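LD10117p (PDB 5HJQ) acts as a GTPase-activating protein for Rab35, controlling endosomal recycling of synaptic vesicle proteins, and binds phosphoinositides through the TBC domain held in this chain. Local coordinates at residues I108-C121 and I203-C216. Sequence-based numbering, arbitrary orientation.
Sequences INSPIRAQLWPMLC and ILLHFMSEEEAYIC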
loop_
_atom_site.group_PDB
_atom_site.type_symbol
_atom_site.label_atom_id
_atom_site.label_comp_id
_atom_site.label_asym_id
_atom_site.label_seq_id
_atom_site.Cartn_x
_atom_site.Cartn_y
_atom_site.Cartn_z
ATOM N N ILE A 108 10.083 7.956 12.139
ATOM C CA ILE A 108 10.570 7.122 11.049
ATOM C C ILE A 108 11.752 6.241 11.474
ATOM O O ILE A 108 12.025 5.211 10.856
ATOM C CB ILE A 108 10.972 8.004 9.837
ATOM C CG1 ILE A 108 11.217 7.154 8.590
ATOM C CG2 ILE A 108 12.178 8.869 10.173
ATOM C CD1 ILE A 108 10.017 6.354 8.165
ATOM N N ASN A 109 12.428 6.632 12.551
ATOM C CA ASN A 109 13.630 5.930 12.998
ATOM C C ASN A 109 13.342 4.934 14.125
ATOM O O ASN A 109 14.174 4.080 14.439
ATOM C CB ASN A 109 14.692 6.950 13.431
ATOM C CG ASN A 109 15.888 6.308 14.122
ATOM O OD1 ASN A 109 15.887 6.084 15.340
ATOM N ND2 ASN A 109 16.912 5.988 13.338
ATOM N N SER A 110 12.142 5.021 14.695
ATOM C CA SER A 110 11.741 4.158 15.804
ATOM C C SER A 110 12.014 2.676 15.539
ATOM O O SER A 110 11.750 2.173 14.450
ATOM C CB SER A 110 10.258 4.356 16.117
ATOM O OG SER A 110 9.818 3.423 17.087
ATOM N N PRO A 111 12.554 1.973 16.542
ATOM C CA PRO A 111 12.886 0.555 16.391
ATOM C C PRO A 111 11.672 -0.352 16.571
ATOM O O PRO A 111 11.804 -1.571 16.470
ATOM C CB PRO A 111 13.910 0.322 17.504
ATOM C CG PRO A 111 13.492 1.271 18.575
ATOM C CD PRO A 111 12.965 2.499 17.857
ATOM N N ILE A 112 10.506 0.234 16.829
ATOM C CA ILE A 112 9.317 -0.554 17.144
ATOM C C ILE A 112 8.820 -1.342 15.931
ATOM O O ILE A 112 8.249 -2.421 16.076
ATOM C CB ILE A 112 8.165 0.336 17.681
ATOM C CG1 ILE A 112 7.073 -0.528 18.318
ATOM C CG2 ILE A 112 7.584 1.217 16.574
ATOM C CD1 ILE A 112 5.808 0.239 18.673
ATOM N N ARG A 113 9.064 -0.817 14.734
ATOM C CA ARG A 113 8.520 -1.423 13.525
ATOM C C ARG A 113 9.216 -2.733 13.194
ATOM O O ARG A 113 8.611 -3.631 12.607
ATOM C CB ARG A 113 8.617 -0.450 12.352
ATOM C CG ARG A 113 7.693 0.734 12.515
ATOM C CD ARG A 113 7.477 1.491 11.219
ATOM N NE ARG A 113 6.468 2.526 11.409
ATOM C CZ ARG A 113 6.714 3.719 11.938
ATOM N NH1 ARG A 113 7.944 4.036 12.320
ATOM N NH2 ARG A 113 5.731 4.599 12.080
ATOM N N ALA A 114 10.479 -2.846 13.593
ATOM C CA ALA A 114 11.213 -4.096 13.448
ATOM C C ALA A 114 10.481 -5.226 14.167
ATOM O O ALA A 114 10.569 -6.391 13.774
ATOM C CB ALA A 114 12.628 -3.952 13.982
ATOM N N GLN A 115 9.745 -4.869 15.215
ATOM C CA GLN A 115 8.960 -5.837 15.967
ATOM C C GLN A 115 7.459 -5.735 15.688
ATOM O O GLN A 115 6.770 -6.751 15.621
ATOM C CB GLN A 115 9.213 -5.672 17.469
ATOM C CG GLN A 115 10.560 -6.205 17.942
ATOM C CD GLN A 115 10.726 -6.103 19.445
ATOM O OE1 GLN A 115 10.535 -7.082 20.169
ATOM N NE2 GLN A 115 11.084 -4.917 19.922
ATOM N N LEU A 116 6.954 -4.512 15.543
ATOM C CA LEU A 116 5.517 -4.291 15.380
ATOM C C LEU A 116 4.970 -4.917 14.100
ATOM O O LEU A 116 3.966 -5.629 14.129
ATOM C CB LEU A 116 5.199 -2.792 15.396
ATOM C CG LEU A 116 3.736 -2.385 15.203
ATOM C CD1 LEU A 116 2.827 -3.130 16.170
ATOM C CD2 LEU A 116 3.577 -0.879 15.371
ATOM N N TRP A 117 5.636 -4.658 12.980
ATOM C CA TRP A 117 5.135 -5.104 11.680
ATOM C C TRP A 117 5.145 -6.625 11.463
ATOM O O TRP A 117 4.177 -7.161 10.921
ATOM C CB TRP A 117 5.913 -4.420 10.555
ATOM C CG TRP A 117 5.481 -3.007 10.313
ATOM C CD1 TRP A 117 4.601 -2.280 11.059
ATOM C CD2 TRP A 117 5.895 -2.158 9.238
ATOM N NE1 TRP A 117 4.445 -1.025 10.518
ATOM C CE2 TRP A 117 5.230 -0.926 9.399
ATOM C CE3 TRP A 117 6.768 -2.318 8.159
ATOM C CZ2 TRP A 117 5.413 0.141 8.524
ATOM C CZ3 TRP A 117 6.942 -1.261 7.287
ATOM C CH2 TRP A 117 6.270 -0.045 7.476
ATOM N N PRO A 118 6.225 -7.330 11.866
ATOM C CA PRO A 118 6.156 -8.787 11.680
ATOM C C PRO A 118 5.021 -9.443 12.463
ATOM O O PRO A 118 4.503 -10.480 12.046
ATOM C CB PRO A 118 7.512 -9.269 12.195
ATOM C CG PRO A 118 8.414 -8.118 11.980
ATOM C CD PRO A 118 7.580 -6.903 12.264
ATOM N N MET A 119 4.638 -8.838 13.581
ATOM C CA MET A 119 3.538 -9.354 14.383
ATOM C C MET A 119 2.181 -9.079 13.732
ATOM O O MET A 119 1.332 -9.970 13.648
ATOM C CB MET A 119 3.571 -8.746 15.783
ATOM C CG MET A 119 2.424 -9.199 16.664
ATOM S SD MET A 119 2.496 -8.508 18.328
ATOM C CE MET A 119 2.333 -6.757 17.986
ATOM N N LEU A 120 1.980 -7.840 13.289
ATOM C CA LEU A 120 0.727 -7.451 12.639
ATOM C C LEU A 120 0.428 -8.327 11.427
ATOM O O LEU A 120 -0.689 -8.815 11.266
ATOM C CB LEU A 120 0.763 -5.979 12.218
ATOM C CG LEU A 120 0.883 -4.933 13.330
ATOM C CD1 LEU A 120 0.930 -3.532 12.740
ATOM C CD2 LEU A 120 -0.268 -5.067 14.312
ATOM N N CYS A 121 1.435 -8.538 10.587
ATOM C CA CYS A 121 1.275 -9.384 9.410
ATOM C C CYS A 121 1.041 -10.838 9.793
ATOM O O CYS A 121 0.301 -11.553 9.120
ATOM C CB CYS A 121 2.500 -9.276 8.501
ATOM S SG CYS A 121 2.719 -7.650 7.727
ATOM N N ILE A 203 9.057 -1.849 1.119
ATOM C CA ILE A 203 8.714 -1.117 2.336
ATOM C C ILE A 203 9.051 -1.928 3.584
ATOM O O ILE A 203 9.645 -1.411 4.533
ATOM C CB ILE A 203 7.219 -0.742 2.360
ATOM C CG1 ILE A 203 6.889 0.219 1.217
ATOM C CG2 ILE A 203 6.847 -0.112 3.688
ATOM C CD1 ILE A 203 5.448 0.685 1.207
ATOM N N LEU A 204 8.665 -3.198 3.572
ATOM C CA LEU A 204 8.973 -4.113 4.661
ATOM C C LEU A 204 10.473 -4.156 4.930
ATOM O O LEU A 204 10.909 -4.131 6.079
ATOM C CB LEU A 204 8.461 -5.513 4.330
ATOM C CG LEU A 204 6.947 -5.670 4.218
ATOM C CD1 LEU A 204 6.614 -7.011 3.603
ATOM C CD2 LEU A 204 6.315 -5.540 5.591
ATOM N N LEU A 205 11.251 -4.198 3.853
ATOM C CA LEU A 205 12.701 -4.333 3.932
ATOM C C LEU A 205 13.393 -3.121 4.557
ATOM O O LEU A 205 14.589 -3.165 4.837
ATOM C CB LEU A 205 13.270 -4.587 2.534
ATOM C CG LEU A 205 13.109 -6.020 2.018
ATOM C CD1 LEU A 205 13.616 -6.148 0.589
ATOM C CD2 LEU A 205 13.844 -6.993 2.945
ATOM N N HIS A 206 12.649 -2.043 4.773
ATOM C CA HIS A 206 13.216 -0.847 5.383
ATOM C C HIS A 206 13.308 -0.960 6.905
ATOM O O HIS A 206 13.913 -0.108 7.553
ATOM C CB HIS A 206 12.390 0.392 5.014
ATOM C CG HIS A 206 12.656 0.914 3.636
ATOM N ND1 HIS A 206 12.224 0.269 2.497
ATOM C CD2 HIS A 206 13.312 2.020 3.216
ATOM C CE1 HIS A 206 12.603 0.955 1.434
ATOM N NE2 HIS A 206 13.265 2.024 1.843
ATOM N N PHE A 207 12.711 -2.003 7.474
ATOM C CA PHE A 207 12.597 -2.096 8.926
ATOM C C PHE A 207 12.878 -3.489 9.485
ATOM O O PHE A 207 13.006 -3.655 10.697
ATOM C CB PHE A 207 11.203 -1.650 9.363
ATOM C CG PHE A 207 10.842 -0.270 8.905
ATOM C CD1 PHE A 207 11.332 0.842 9.566
ATOM C CD2 PHE A 207 10.014 -0.085 7.812
ATOM C CE1 PHE A 207 11.004 2.117 9.141
ATOM C CE2 PHE A 207 9.682 1.185 7.380
ATOM C CZ PHE A 207 10.174 2.288 8.048
ATOM N N MET A 208 12.963 -4.489 8.615
ATOM C CA MET A 208 13.225 -5.852 9.072
ATOM C C MET A 208 14.177 -6.594 8.136
ATOM O O MET A 208 14.656 -6.039 7.146
ATOM C CB MET A 208 11.913 -6.627 9.209
ATOM C CG MET A 208 11.232 -6.929 7.877
ATOM S SD MET A 208 9.571 -7.592 8.095
ATOM C CE MET A 208 8.723 -6.153 8.742
ATOM N N SER A 209 14.456 -7.852 8.460
ATOM C CA SER A 209 15.361 -8.660 7.652
ATOM C C SER A 209 14.650 -9.233 6.434
ATOM O O SER A 209 13.425 -9.164 6.328
ATOM C CB SER A 209 15.960 -9.793 8.486
ATOM O OG SER A 209 14.954 -10.695 8.909
ATOM N N GLU A 210 15.432 -9.803 5.524
ATOM C CA GLU A 210 14.911 -10.407 4.306
ATOM C C GLU A 210 13.905 -11.514 4.592
ATOM O O GLU A 210 12.838 -11.567 3.978
ATOM C CB GLU A 210 16.061 -10.960 3.464
ATOM C CG GLU A 210 15.635 -11.937 2.384
ATOM C CD GLU A 210 16.735 -12.202 1.373
ATOM O OE1 GLU A 210 17.828 -11.614 1.522
ATOM O OE2 GLU A 210 16.506 -12.993 0.433
ATOM N N GLU A 211 14.250 -12.394 5.525
ATOM C CA GLU A 211 13.389 -13.521 5.862
ATOM C C GLU A 211 12.110 -13.065 6.557
ATOM O O GLU A 211 11.040 -13.620 6.316
ATOM C CB GLU A 211 14.127 -14.530 6.743
ATOM C CG GLU A 211 13.282 -15.746 7.084
ATOM C CD GLU A 211 14.050 -16.800 7.848
ATOM O OE1 GLU A 211 15.130 -16.476 8.388
ATOM O OE2 GLU A 211 13.570 -17.953 7.912
ATOM N N GLU A 212 12.220 -12.062 7.421
ATOM C CA GLU A 212 11.048 -11.531 8.108
ATOM C C GLU A 212 10.088 -10.859 7.126
ATOM O O GLU A 212 8.871 -11.015 7.234
ATOM C CB GLU A 212 11.462 -10.544 9.197
ATOM C CG GLU A 212 11.800 -11.209 10.515
ATOM C CD GLU A 212 12.393 -10.245 11.526
ATOM O OE1 GLU A 212 13.328 -9.501 11.159
ATOM O OE2 GLU A 212 11.922 -10.229 12.686
ATOM N N ALA A 213 10.645 -10.113 6.177
ATOM C CA ALA A 213 9.857 -9.486 5.122
ATOM C C ALA A 213 9.064 -10.538 4.365
ATOM O O ALA A 213 7.875 -10.364 4.114
ATOM C CB ALA A 213 10.753 -8.710 4.173
ATOM N N TYR A 214 9.729 -11.638 4.019
ATOM C CA TYR A 214 9.069 -12.739 3.332
ATOM C C TYR A 214 7.882 -13.272 4.120
ATOM O O TYR A 214 6.786 -13.430 3.578
ATOM C CB TYR A 214 10.041 -13.888 3.067
ATOM C CG TYR A 214 9.320 -15.172 2.724
ATOM C CD1 TYR A 214 8.789 -15.368 1.457
ATOM C CD2 TYR A 214 9.152 -16.180 3.669
ATOM C CE1 TYR A 214 8.119 -16.528 1.132
ATOM C CE2 TYR A 214 8.480 -17.348 3.352
ATOM C CZ TYR A 214 7.963 -17.512 2.079
ATOM O OH TYR A 214 7.295 -18.666 1.741
ATOM N N ILE A 215 8.113 -13.559 5.398
ATOM C CA ILE A 215 7.090 -14.149 6.254
ATOM C C ILE A 215 5.890 -13.209 6.415
ATOM O O ILE A 215 4.744 -13.655 6.508
ATOM C CB ILE A 215 7.662 -14.517 7.637
ATOM C CG1 ILE A 215 8.784 -15.549 7.493
ATOM C CG2 ILE A 215 6.575 -15.068 8.536
ATOM C CD1 ILE A 215 9.473 -15.906 8.813
ATOM N N CYS A 216 6.152 -11.905 6.434
ATOM C CA CYS A 216 5.071 -10.922 6.395
ATOM C C CYS A 216 4.252 -11.056 5.117
ATOM O O CYS A 216 3.024 -11.141 5.157
ATOM C CB CYS A 216 5.619 -9.500 6.503
ATOM S SG CYS A 216 6.123 -9.029 8.154
#
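Phe207, in the loop between helices 197-204 and 210-221, meets Trp117 of helix 113-121 in the all-helical Rab-GAP TBC domain. Helix 113-121 runs 32° from parallel to helix 210-216, and the loop after helix 197-204 packs against the start of helix 113-121. The two rings are tilted, with planes at 74° and Trp117 CZ3 3.3 Å from Phe207 CD2. CD of Arg113 makes a CH-pi contact over the Phe207 ring, 4.1 Å from its centroid, and also lies over a face of Trp117. The Arg113 side chain, extended from CG to NE, runs alongside Phe207 to its polar partners, the carbonyl O of Pro107 (from NH1) and Asp292 (a salt bridge from NH2). Asp292 also accepts a hydrogen bond from Trp117 NE1. An alanine in place of Phe207 would probably leave Arg113 CD and the six-membered ring of Trp117 without this shared packing surface.

Other apolar contacts extend the packing. Ile203 CG2 and Leu204 CD2 approach the Trp117 ring obliquely. The bent end of Met208 (chi3 69°) brings CE to the Trp117 ring edge and 3.8 Å from Pro118 CD.

No hydrogen bond crosses between the segments. The backbones meet through a CA-H...O contact, Ala114 CA to Phe207 O, 3.3 Å. Ser209 and Glu212 start helix 210-216 with a capping box. Farther along, Cys216 SG sits 3.5 Å from Pro118 CA and 3.6 Å from Cys121 CB.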